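Local coordinates for Mgp-operon protein 3 (Mycoplasma pneumoniae, PDB 6RJ1) that probably helps this human pathogen adhere to its host as a membrane-associated, extracellular adhesion protein, P40/P90, at residues A[522-527]-A[647-652]; A[155-160]-A[531-536]; A[514-519]-A[527-532]; A[558-563]-A[574-579]. One frame throughout, in Å; residues are numbered along the deposited sequence.

Contact 1: A[522-527]-A[647-652]; sequences DSKNSN and TAKIAS
Asp-522 and Lys-649 supply the one ionic link between the loop 522-527 and the segment 647-652. The ammonium NZ of Lys-649 lies 2.9 Å from OD2 of Asp-522, a salt bridge whose hydrogen bond is weak. Bends in its last two torsions curl the lysine round to the carboxylate, and its CG passes 3.8 Å from CB of Lys-524. The second oxygen, OD1, faces its own loop, where its anti lone pair accepts Lys-524 N and closes an Asx turn; one oxygen thus serves Lys-649 and the other the turn.

Hydrogen bonds of backbone and side-chain amide groups carry most of the rest. Ile-650 N donates to Asn-525 OD1 over 2.9 Å, in the carbonyl plane and on a lone pair. Ile-650 O takes two donors from Asn-527: the backbone N comes in the carbonyl plane, while ND2, at 2.8 Å, sits 42° above it. A chi1 of 69° holds the Asn-527 amide between its own N and carbonyl carbon, which lets both donors reach one oxygen. Side-chain amides therefore do here part of what backbone groups do in a regular sheet.

Looser contacts follow, with Ser-526 OG 3.6 Å from CB of Ala-651, though that hydroxyl bonds chiefly to Asp-163.

Ile-650 turns its N-H and C=O to the loop on the edge of strand 650-654 where Ser-652 pairs with Leu-165, while Ala-651 bonds Tyr-562 of strand 549-563 on the other edge. Helix 157-163 packs alongside, its Asp-163 touching Ala-651.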
loop_
_atom_site.group_PDB
_atom_site.type_symbol
_atom_site.label_atom_id
_atom_site.label_comp_id
_atom_site.label_asym_id
_atom_site.label_seq_id
_atom_site.Cartn_x
_atom_site.Cartn_y
_atom_site.Cartn_z
ATOM N N ASP A 522 12.633 17.926 -23.144
ATOM C CA ASP A 522 11.356 17.798 -23.831
ATOM C C ASP A 522 10.255 17.782 -22.782
ATOM O O ASP A 522 10.307 16.985 -21.839
ATOM C CB ASP A 522 11.336 16.513 -24.680
ATOM C CG ASP A 522 10.336 16.528 -25.821
ATOM O OD1 ASP A 522 9.128 16.769 -25.558
ATOM O OD2 ASP A 522 10.752 16.285 -26.975
ATOM N N SER A 523 9.264 18.677 -22.943
ATOM C CA SER A 523 8.127 18.814 -22.023
ATOM C C SER A 523 7.271 17.549 -21.875
ATOM O O SER A 523 6.651 17.368 -20.820
ATOM C CB SER A 523 7.258 20.000 -22.420
ATOM O OG SER A 523 7.974 21.204 -22.198
ATOM N N LYS A 524 7.248 16.675 -22.914
ATOM C CA LYS A 524 6.487 15.430 -22.886
ATOM C C LYS A 524 7.189 14.292 -22.109
ATOM O O LYS A 524 6.542 13.284 -21.799
ATOM C CB LYS A 524 6.062 14.995 -24.290
ATOM C CG LYS A 524 4.729 15.599 -24.682
ATOM C CD LYS A 524 3.907 14.631 -25.534
ATOM C CE LYS A 524 2.416 14.845 -25.379
ATOM N NZ LYS A 524 1.912 14.703 -23.976
ATOM N N ASN A 525 8.474 14.491 -21.732
ATOM C CA ASN A 525 9.239 13.586 -20.876
ATOM C C ASN A 525 8.919 14.082 -19.460
ATOM O O ASN A 525 9.745 14.681 -18.773
ATOM C CB ASN A 525 10.739 13.662 -21.201
ATOM C CG ASN A 525 11.597 12.699 -20.415
ATOM O OD1 ASN A 525 11.354 11.494 -20.378
ATOM N ND2 ASN A 525 12.631 13.215 -19.773
ATOM N N SER A 526 7.664 13.856 -19.063
ATOM C CA SER A 526 7.022 14.320 -17.841
ATOM C C SER A 526 7.178 13.424 -16.603
ATOM O O SER A 526 6.724 13.843 -15.542
ATOM C CB SER A 526 5.544 14.577 -18.115
ATOM O OG SER A 526 4.942 13.487 -18.797
ATOM N N ASN A 527 7.838 12.240 -16.699
ATOM C CA ASN A 527 8.050 11.323 -15.557
ATOM C C ASN A 527 8.625 12.008 -14.307
ATOM O O ASN A 527 9.361 12.995 -14.438
ATOM C CB ASN A 527 8.947 10.157 -15.955
ATOM C CG ASN A 527 10.384 10.553 -16.221
ATOM O OD1 ASN A 527 11.175 10.790 -15.300
ATOM N ND2 ASN A 527 10.760 10.614 -17.482
ATOM N N THR A 647 15.426 13.326 -27.467
ATOM C CA THR A 647 14.048 13.399 -27.958
ATOM C C THR A 647 13.046 12.469 -27.214
ATOM O O THR A 647 11.858 12.469 -27.549
ATOM C CB THR A 647 14.062 13.154 -29.488
ATOM O OG1 THR A 647 12.790 13.498 -30.039
ATOM C CG2 THR A 647 14.454 11.720 -29.875
ATOM N N ALA A 648 13.523 11.701 -26.215
ATOM C CA ALA A 648 12.723 10.748 -25.433
ATOM C C ALA A 648 11.601 11.414 -24.645
ATOM O O ALA A 648 11.787 12.509 -24.113
ATOM C CB ALA A 648 13.616 9.950 -24.504
ATOM N N LYS A 649 10.426 10.748 -24.593
ATOM C CA LYS A 649 9.221 11.215 -23.905
ATOM C C LYS A 649 8.693 10.115 -22.994
ATOM O O LYS A 649 7.858 9.309 -23.414
ATOM C CB LYS A 649 8.136 11.633 -24.912
ATOM C CG LYS A 649 8.565 12.684 -25.922
ATOM C CD LYS A 649 7.594 12.782 -27.089
ATOM C CE LYS A 649 8.299 13.086 -28.383
ATOM N NZ LYS A 649 8.955 14.423 -28.383
ATOM N N ILE A 650 9.217 10.046 -21.759
ATOM C CA ILE A 650 8.814 9.051 -20.769
ATOM C C ILE A 650 7.962 9.719 -19.679
ATOM O O ILE A 650 8.425 10.647 -19.027
ATOM C CB ILE A 650 10.040 8.250 -20.198
ATOM C CG1 ILE A 650 10.883 7.520 -21.297
ATOM C CG2 ILE A 650 9.631 7.281 -19.088
ATOM C CD1 ILE A 650 10.237 6.812 -22.528
ATOM N N ALA A 651 6.714 9.254 -19.511
ATOM C CA ALA A 651 5.772 9.765 -18.517
ATOM C C ALA A 651 5.699 8.808 -17.335
ATOM O O ALA A 651 6.337 7.764 -17.380
ATOM C CB ALA A 651 4.410 9.930 -19.144
ATOM N N SER A 652 4.950 9.157 -16.272
ATOM C CA SER A 652 4.830 8.324 -15.066
ATOM C C SER A 652 3.578 7.467 -15.040
ATOM O O SER A 652 2.510 7.884 -15.501
ATOM C CB SER A 652 4.909 9.172 -13.799
ATOM O OG SER A 652 6.248 9.498 -13.468
HETATM O O HOH W 1 3.762 11.658 -16.219
#

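Contact 2: A[155-160]-A[531-536]; sequences GSLYKT and QGLTQP
Gln-531 has by far the most surface buried here, and it spends it on the start of helix 157-163. CG stands anti to the carbonyl carbon (chi1 -49°), and a bend at chi2 turns the amide back over the helix start, where OE1 accepts Ser-156 N at 2.8 Å. The donor lies in the carbonyl plane, on a lone pair. On the way CG passes Thr-160 OG1 at 3.2 Å; the two side chains slide by in opposite directions, and the hydroxyl itself bonds to Ser-526 O.

Leu-533 adds the apolar share. Its CD1 meets CD1 of Leu-157 at 3.7 Å, the two side chains crossing at about a right angle.

Gly-155 lies close against the Gln-531 backbone: its CA makes a CA-H...O contact of 3.3 Å to Gln-531 O.

Ser-156 is the N-cap, and its OG accepts Lys-159 N at 3.1 Å. Ser-156 OG thus caps the first turn from within, and the glutamine holds the N-cap residue's own N-H from the loop; the positive end of the helix would probably polarise the glutamine carbonyl and strengthen its bond.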
loop_
_atom_site.group_PDB
_atom_site.type_symbol
_atom_site.label_atom_id
_atom_site.label_comp_id
_atom_site.label_asym_id
_atom_site.label_seq_id
_atom_site.Cartn_x
_atom_site.Cartn_y
_atom_site.Cartn_z
ATOM N N GLY A 155 11.660 21.603 -12.160
ATOM C CA GLY A 155 10.746 20.476 -12.283
ATOM C C GLY A 155 9.287 20.853 -12.109
ATOM O O GLY A 155 8.964 21.797 -11.380
ATOM N N SER A 156 8.391 20.108 -12.775
ATOM C CA SER A 156 6.955 20.365 -12.732
ATOM C C SER A 156 6.108 19.140 -12.412
ATOM O O SER A 156 5.980 18.233 -13.243
ATOM C CB SER A 156 6.493 21.005 -14.038
ATOM O OG SER A 156 5.081 21.107 -14.110
ATOM N N LEU A 157 5.477 19.150 -11.228
ATOM C CA LEU A 157 4.554 18.109 -10.796
ATOM C C LEU A 157 3.309 18.144 -11.691
ATOM O O LEU A 157 2.785 17.091 -12.049
ATOM C CB LEU A 157 4.193 18.302 -9.318
ATOM C CG LEU A 157 3.133 17.379 -8.681
ATOM C CD1 LEU A 157 3.481 15.891 -8.830
ATOM C CD2 LEU A 157 2.969 17.706 -7.230
ATOM N N TYR A 158 2.883 19.352 -12.100
ATOM C CA TYR A 158 1.750 19.554 -13.001
ATOM C C TYR A 158 1.925 18.760 -14.310
ATOM O O TYR A 158 0.990 18.082 -14.747
ATOM C CB TYR A 158 1.524 21.049 -13.286
ATOM C CG TYR A 158 0.342 21.282 -14.199
ATOM C CD1 TYR A 158 -0.960 21.204 -13.717
ATOM C CD2 TYR A 158 0.521 21.506 -15.560
ATOM C CE1 TYR A 158 -2.055 21.366 -14.563
ATOM C CE2 TYR A 158 -0.566 21.678 -16.413
ATOM C CZ TYR A 158 -1.852 21.585 -15.912
ATOM O OH TYR A 158 -2.932 21.721 -16.736
ATOM N N LYS A 159 3.128 18.829 -14.909
ATOM C CA LYS A 159 3.453 18.126 -16.147
ATOM C C LYS A 159 3.328 16.615 -15.986
ATOM O O LYS A 159 2.796 15.960 -16.883
ATOM C CB LYS A 159 4.841 18.532 -16.669
ATOM C CG LYS A 159 4.859 19.913 -17.302
ATOM C CD LYS A 159 6.131 20.163 -18.089
ATOM C CE LYS A 159 6.183 21.563 -18.657
ATOM N NZ LYS A 159 6.645 22.554 -17.647
ATOM N N THR A 160 3.759 16.076 -14.820
ATOM C CA THR A 160 3.674 14.647 -14.483
ATOM C C THR A 160 2.216 14.213 -14.397
ATOM O O THR A 160 1.863 13.166 -14.940
ATOM C CB THR A 160 4.376 14.345 -13.138
ATOM O OG1 THR A 160 5.692 14.891 -13.134
ATOM C CG2 THR A 160 4.427 12.839 -12.813
ATOM N N GLN A 531 11.382 15.389 -13.316
ATOM C CA GLN A 531 10.830 16.545 -12.595
ATOM C C GLN A 531 11.469 16.753 -11.209
ATOM O O GLN A 531 11.139 17.716 -10.509
ATOM C CB GLN A 531 9.293 16.457 -12.503
ATOM C CG GLN A 531 8.588 16.161 -13.831
ATOM C CD GLN A 531 8.999 17.059 -14.968
ATOM O OE1 GLN A 531 8.920 18.286 -14.881
ATOM N NE2 GLN A 531 9.452 16.459 -16.063
ATOM N N GLY A 532 12.389 15.862 -10.844
ATOM C CA GLY A 532 13.115 15.911 -9.582
ATOM C C GLY A 532 12.267 15.522 -8.395
ATOM O O GLY A 532 12.526 15.969 -7.278
ATOM N N LEU A 533 11.246 14.699 -8.629
ATOM C CA LEU A 533 10.352 14.227 -7.581
ATOM C C LEU A 533 10.719 12.797 -7.157
ATOM O O LEU A 533 11.516 12.140 -7.835
ATOM C CB LEU A 533 8.885 14.365 -8.018
ATOM C CG LEU A 533 8.418 15.806 -8.336
ATOM C CD1 LEU A 533 7.179 15.804 -9.181
ATOM C CD2 LEU A 533 8.210 16.648 -7.075
ATOM N N THR A 534 10.212 12.345 -6.002
ATOM C CA THR A 534 10.542 11.023 -5.480
ATOM C C THR A 534 9.314 10.087 -5.598
ATOM O O THR A 534 8.395 10.381 -6.379
ATOM C CB THR A 534 11.178 11.143 -4.066
ATOM O OG1 THR A 534 11.691 9.873 -3.660
ATOM C CG2 THR A 534 10.223 11.709 -2.996
ATOM N N GLN A 535 9.330 8.948 -4.857
ATOM C CA GLN A 535 8.272 7.941 -4.852
ATOM C C GLN A 535 6.892 8.592 -4.616
ATOM O O GLN A 535 6.705 9.291 -3.621
ATOM C CB GLN A 535 8.599 6.783 -3.869
ATOM C CG GLN A 535 7.529 5.688 -3.723
ATOM C CD GLN A 535 7.155 4.959 -4.978
ATOM O OE1 GLN A 535 7.986 4.690 -5.856
ATOM N NE2 GLN A 535 5.889 4.593 -5.075
ATOM N N PRO A 536 5.955 8.434 -5.581
ATOM C CA PRO A 536 4.664 9.124 -5.474
ATOM C C PRO A 536 3.544 8.433 -4.696
ATOM O O PRO A 536 2.623 9.113 -4.269
ATOM C CB PRO A 536 4.252 9.245 -6.938
ATOM C CG PRO A 536 4.727 7.956 -7.522
ATOM C CD PRO A 536 6.059 7.711 -6.866
#

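Contact 3: A[514-519]-A[527-532]; sequences GFKDDS and NLKAQG
Gly-514 and Phe-515 meet Asn-527 in a backbone-to-amide contact that closes a loop on itself: both segments belong to the connection between helix 503-511 and strand 538-546, with only seven residues between them. The central bond runs from Asn-527 ND2 to Phe-515 O, 3.0 Å long and fairly straight, with the acceptor almost in the plane of the amide and the donor tilted 18° from the carbonyl plane. ND2 also serves Ile-650 O of strand 650-654, and Phe-515 O also accepts from Asn-525 ND2. The other end of the Asn-527 amide works within its own segment: OD1 accepts Ala-530 N at 2.9 Å, an Asx motif that opens the turn leading to Gly-532. Gly-514, the first residue to leave helical geometry after helix 503-511, lies against the face of this amide, its CA 3.4 Å from Asn-527 OD1.

Two lysines close the outer side. The extended chain of Lys-529 runs past Gly-514, its CD 3.5 Å from Gly-514 O. With CG anti to its N, chi1 -168°, Lys-516 reaches across, and its CD comes to 3.4 Å from Lys-529 O. Ala-530 CB fills in beside Phe-515 O.

Chemically, one asparagine joins the two segments without any backbone-to-backbone bond between them. The lysines contribute mainly through their methylenes, while Lys-529 NZ is satisfied by Asn-511 and a water shared with Gly-514 O.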
loop_
_atom_site.group_PDB
_atom_site.type_symbol
_atom_site.label_atom_id
_atom_site.label_comp_id
_atom_site.label_asym_id
_atom_site.label_seq_id
_atom_site.Cartn_x
_atom_site.Cartn_y
_atom_site.Cartn_z
ATOM N N GLY A 514 11.574 6.903 -14.013
ATOM C CA GLY A 514 11.580 7.397 -15.380
ATOM C C GLY A 514 12.951 7.763 -15.895
ATOM O O GLY A 514 13.966 7.506 -15.241
ATOM N N PHE A 515 12.970 8.383 -17.077
ATOM C CA PHE A 515 14.183 8.798 -17.765
ATOM C C PHE A 515 14.572 10.252 -17.493
ATOM O O PHE A 515 13.756 11.171 -17.598
ATOM C CB PHE A 515 14.054 8.525 -19.273
ATOM C CG PHE A 515 15.217 8.961 -20.127
ATOM C CD1 PHE A 515 16.355 8.169 -20.240
ATOM C CD2 PHE A 515 15.159 10.147 -20.850
ATOM C CE1 PHE A 515 17.428 8.568 -21.039
ATOM C CE2 PHE A 515 16.234 10.547 -21.652
ATOM C CZ PHE A 515 17.354 9.747 -21.752
ATOM N N LYS A 516 15.851 10.439 -17.187
ATOM C CA LYS A 516 16.455 11.734 -16.935
ATOM C C LYS A 516 17.833 11.778 -17.617
ATOM O O LYS A 516 18.624 10.833 -17.491
ATOM C CB LYS A 516 16.569 11.976 -15.422
ATOM C CG LYS A 516 16.924 13.399 -15.058
ATOM C CD LYS A 516 16.988 13.580 -13.549
ATOM C CE LYS A 516 16.797 15.035 -13.171
ATOM N NZ LYS A 516 17.959 15.891 -13.531
ATOM N N ASP A 517 18.091 12.855 -18.379
ATOM C CA ASP A 517 19.365 13.095 -19.054
ATOM C C ASP A 517 19.566 14.580 -19.267
ATOM O O ASP A 517 18.592 15.298 -19.496
ATOM C CB ASP A 517 19.477 12.328 -20.385
ATOM C CG ASP A 517 20.890 12.254 -20.955
ATOM O OD1 ASP A 517 21.857 12.519 -20.202
ATOM O OD2 ASP A 517 21.028 11.934 -22.148
ATOM N N ASP A 518 20.824 15.041 -19.182
ATOM C CA ASP A 518 21.177 16.450 -19.373
ATOM C C ASP A 518 20.788 16.956 -20.769
ATOM O O ASP A 518 20.393 18.113 -20.905
ATOM C CB ASP A 518 22.683 16.674 -19.132
ATOM C CG ASP A 518 23.162 16.524 -17.693
ATOM O OD1 ASP A 518 22.442 16.982 -16.769
ATOM O OD2 ASP A 518 24.276 15.979 -17.491
ATOM N N SER A 519 20.888 16.082 -21.796
ATOM C CA SER A 519 20.553 16.368 -23.198
ATOM C C SER A 519 19.046 16.465 -23.446
ATOM O O SER A 519 18.640 16.991 -24.475
ATOM C CB SER A 519 21.161 15.311 -24.116
ATOM O OG SER A 519 20.664 14.011 -23.839
ATOM N N ASN A 527 7.838 12.240 -16.699
ATOM C CA ASN A 527 8.050 11.323 -15.557
ATOM C C ASN A 527 8.625 12.008 -14.307
ATOM O O ASN A 527 9.361 12.995 -14.438
ATOM C CB ASN A 527 8.947 10.157 -15.955
ATOM C CG ASN A 527 10.384 10.553 -16.221
ATOM O OD1 ASN A 527 11.175 10.790 -15.300
ATOM N ND2 ASN A 527 10.760 10.614 -17.482
ATOM N N LEU A 528 8.337 11.447 -13.113
ATOM C CA LEU A 528 8.772 11.964 -11.812
ATOM C C LEU A 528 10.278 12.206 -11.659
ATOM O O LEU A 528 10.655 13.200 -11.026
ATOM C CB LEU A 528 8.287 11.065 -10.676
ATOM C CG LEU A 528 6.779 11.049 -10.422
ATOM C CD1 LEU A 528 6.322 9.682 -10.040
ATOM C CD2 LEU A 528 6.370 12.066 -9.394
ATOM N N LYS A 529 11.140 11.319 -12.213
ATOM C CA LYS A 529 12.598 11.488 -12.093
ATOM C C LYS A 529 13.090 12.759 -12.783
ATOM O O LYS A 529 13.881 13.516 -12.196
ATOM C CB LYS A 529 13.374 10.259 -12.585
ATOM C CG LYS A 529 14.767 10.172 -11.978
ATOM C CD LYS A 529 15.676 9.248 -12.742
ATOM C CE LYS A 529 17.028 9.206 -12.095
ATOM N NZ LYS A 529 17.963 8.330 -12.837
ATOM N N ALA A 530 12.592 13.005 -14.011
ATOM C CA ALA A 530 12.916 14.179 -14.824
ATOM C C ALA A 530 12.459 15.467 -14.137
ATOM O O ALA A 530 13.083 16.512 -14.336
ATOM C CB ALA A 530 12.262 14.060 -16.189
ATOM N N GLN A 531 11.382 15.389 -13.316
ATOM C CA GLN A 531 10.830 16.545 -12.595
ATOM C C GLN A 531 11.469 16.753 -11.209
ATOM O O GLN A 531 11.139 17.716 -10.509
ATOM C CB GLN A 531 9.293 16.457 -12.503
ATOM C CG GLN A 531 8.588 16.161 -13.831
ATOM C CD GLN A 531 8.999 17.059 -14.968
ATOM O OE1 GLN A 531 8.920 18.286 -14.881
ATOM N NE2 GLN A 531 9.452 16.459 -16.063
ATOM N N GLY A 532 12.389 15.862 -10.844
ATOM C CA GLY A 532 13.115 15.911 -9.582
ATOM C C GLY A 532 12.267 15.522 -8.395
ATOM O O GLY A 532 12.526 15.969 -7.278
HETATM O O HOH W 2 16.623 6.412 -14.944
#

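Contact 4: A[558-563]-A[574-579]; sequences GAVGYD and NQALAW
A chi1 of -66° sets Val-560 CG1 anti to its carbonyl carbon and brings it to 3.7 Å from Ala-578 CB, while CB of the valine rests beside Leu-577 O. Tyr-562, by contrast, turns its ring away: with chi1 83° it is carried off toward helix 157-163, where OH bonds to Asp-163 O, and CB is left 4.0 Å from Ala-576 CA.

Backbone bonds supply the polar part. Leu-577 N donates to Gly-561 O at 2.8 Å and Asp-563 N to Gln-575 O at 3.2 Å, the latter nearly along the C=O axis. These are the rungs of an antiparallel beta hairpin, strands 549-563 and 575-577, within a large mixed sheet of the adhesin. Gly-561 and Leu-577 form a hydrogen-bonded pair, Tyr-562 and Ala-576 the non-hydrogen-bonded pair next to it. Segments 559-563 and 575-577 run at 135° to each other, well off strictly antiparallel, and water takes over where they part. One water joins Gly-561 N to Leu-577 O, in place of the pair's second direct bond; another joins Asp-563 O to Asn-574 N. Beyond the pair, the Asp-563 carboxylate reaches Thr-572 in the connecting loop, and Leu-577 packs on Ile-650 of strand 650-654.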
loop_
_atom_site.group_PDB
_atom_site.type_symbol
_atom_site.label_atom_id
_atom_site.label_comp_id
_atom_site.label_asym_id
_atom_site.label_seq_id
_atom_site.Cartn_x
_atom_site.Cartn_y
_atom_site.Cartn_z
ATOM N N GLY A 558 3.886 0.311 -6.965
ATOM C CA GLY A 558 4.708 0.287 -8.167
ATOM C C GLY A 558 4.602 1.584 -8.944
ATOM O O GLY A 558 3.503 1.984 -9.310
ATOM N N ALA A 559 5.722 2.293 -9.131
ATOM C CA ALA A 559 5.737 3.551 -9.873
ATOM C C ALA A 559 6.888 3.535 -10.878
ATOM O O ALA A 559 8.073 3.548 -10.511
ATOM C CB ALA A 559 5.845 4.732 -8.930
ATOM N N VAL A 560 6.527 3.442 -12.154
ATOM C CA VAL A 560 7.480 3.319 -13.251
ATOM C C VAL A 560 7.205 4.325 -14.379
ATOM O O VAL A 560 6.281 5.137 -14.275
ATOM C CB VAL A 560 7.534 1.852 -13.773
ATOM C CG1 VAL A 560 8.093 0.905 -12.724
ATOM C CG2 VAL A 560 6.179 1.376 -14.282
ATOM N N GLY A 561 8.021 4.266 -15.429
ATOM C CA GLY A 561 7.865 5.109 -16.600
ATOM C C GLY A 561 7.141 4.396 -17.725
ATOM O O GLY A 561 6.992 3.176 -17.698
ATOM N N TYR A 562 6.671 5.157 -18.722
ATOM C CA TYR A 562 6.007 4.608 -19.904
ATOM C C TYR A 562 6.282 5.493 -21.117
ATOM O O TYR A 562 6.349 6.716 -20.978
ATOM C CB TYR A 562 4.515 4.314 -19.659
ATOM C CG TYR A 562 3.565 5.484 -19.797
ATOM C CD1 TYR A 562 3.202 6.245 -18.691
ATOM C CD2 TYR A 562 2.933 5.750 -21.007
ATOM C CE1 TYR A 562 2.286 7.288 -18.801
ATOM C CE2 TYR A 562 2.040 6.806 -21.136
ATOM C CZ TYR A 562 1.724 7.581 -20.032
ATOM O OH TYR A 562 0.822 8.611 -20.161
ATOM N N ASP A 563 6.491 4.877 -22.290
ATOM C CA ASP A 563 6.800 5.621 -23.514
ATOM C C ASP A 563 5.573 6.274 -24.128
ATOM O O ASP A 563 4.607 5.588 -24.460
ATOM C CB ASP A 563 7.532 4.738 -24.540
ATOM C CG ASP A 563 8.461 5.468 -25.497
ATOM O OD1 ASP A 563 8.388 6.721 -25.569
ATOM O OD2 ASP A 563 9.248 4.787 -26.187
ATOM N N ASN A 574 4.067 1.760 -26.731
ATOM C CA ASN A 574 2.908 1.208 -26.014
ATOM C C ASN A 574 3.329 0.299 -24.843
ATOM O O ASN A 574 2.599 -0.632 -24.490
ATOM C CB ASN A 574 1.954 0.468 -26.998
ATOM C CG ASN A 574 0.485 0.825 -26.949
ATOM O OD1 ASN A 574 -0.025 1.422 -25.996
ATOM N ND2 ASN A 574 -0.237 0.431 -27.988
ATOM N N GLN A 575 4.497 0.570 -24.232
ATOM C CA GLN A 575 4.957 -0.247 -23.117
ATOM C C GLN A 575 5.476 0.573 -21.929
ATOM O O GLN A 575 5.910 1.721 -22.090
ATOM C CB GLN A 575 5.986 -1.315 -23.569
ATOM C CG GLN A 575 7.455 -0.913 -23.463
ATOM C CD GLN A 575 8.384 -2.099 -23.422
ATOM O OE1 GLN A 575 8.592 -2.798 -24.419
ATOM N NE2 GLN A 575 8.986 -2.339 -22.276
ATOM N N ALA A 576 5.397 -0.041 -20.731
ATOM C CA ALA A 576 5.904 0.517 -19.489
ATOM C C ALA A 576 7.364 0.085 -19.378
ATOM O O ALA A 576 7.739 -0.941 -19.943
ATOM C CB ALA A 576 5.110 -0.008 -18.309
ATOM N N LEU A 577 8.191 0.881 -18.697
ATOM C CA LEU A 577 9.607 0.584 -18.549
ATOM C C LEU A 577 9.929 0.262 -17.101
ATOM O O LEU A 577 10.019 1.155 -16.255
ATOM C CB LEU A 577 10.475 1.719 -19.114
ATOM C CG LEU A 577 10.193 2.105 -20.563
ATOM C CD1 LEU A 577 10.581 3.519 -20.825
ATOM C CD2 LEU A 577 10.876 1.175 -21.519
ATOM N N ALA A 578 10.037 -1.048 -16.818
ATOM C CA ALA A 578 10.278 -1.620 -15.496
ATOM C C ALA A 578 11.122 -2.874 -15.629
ATOM O O ALA A 578 11.009 -3.588 -16.623
ATOM C CB ALA A 578 8.951 -1.970 -14.843
ATOM N N TRP A 579 11.958 -3.159 -14.629
ATOM C CA TRP A 579 12.815 -4.342 -14.657
ATOM C C TRP A 579 13.110 -4.859 -13.253
ATOM O O TRP A 579 13.013 -4.101 -12.276
ATOM C CB TRP A 579 14.126 -4.049 -15.413
ATOM C CG TRP A 579 14.901 -2.911 -14.818
ATOM C CD1 TRP A 579 15.790 -2.975 -13.786
ATOM C CD2 TRP A 579 14.777 -1.523 -15.160
ATOM N NE1 TRP A 579 16.221 -1.714 -13.458
ATOM C CE2 TRP A 579 15.616 -0.802 -14.287
ATOM C CE3 TRP A 579 14.024 -0.814 -16.115
ATOM C CZ2 TRP A 579 15.760 0.590 -14.368
ATOM C CZ3 TRP A 579 14.133 0.567 -16.163
ATOM C CH2 TRP A 579 15.016 1.251 -15.321
HETATM O O HOH W 3 10.735 3.709 -15.882
HETATM O O HOH W 4 3.472 4.659 -26.703
#

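Contacts 1 and 4 are the buried ones, and both hold the same sheet: strands 650-654 and 549-563 are neighbours in it, the loop of contact 1 lies along the edge of 650-654 turned away from 549-563, and strand 575-577 pairs with the other edge of 549-563. Contacts 2 and 3 are only partly buried and share Gln-531 and Gly-532 of the long loop, the former joining it to helix 157-163, the latter to itself. Chemistry follows place. Contact 4 relies on backbone rungs, helped by water; contacts 1 to 3 use side-chain amides, contact 1 adding a salt bridge at its more open end. Asn-527 serves contacts 1 and 3 together.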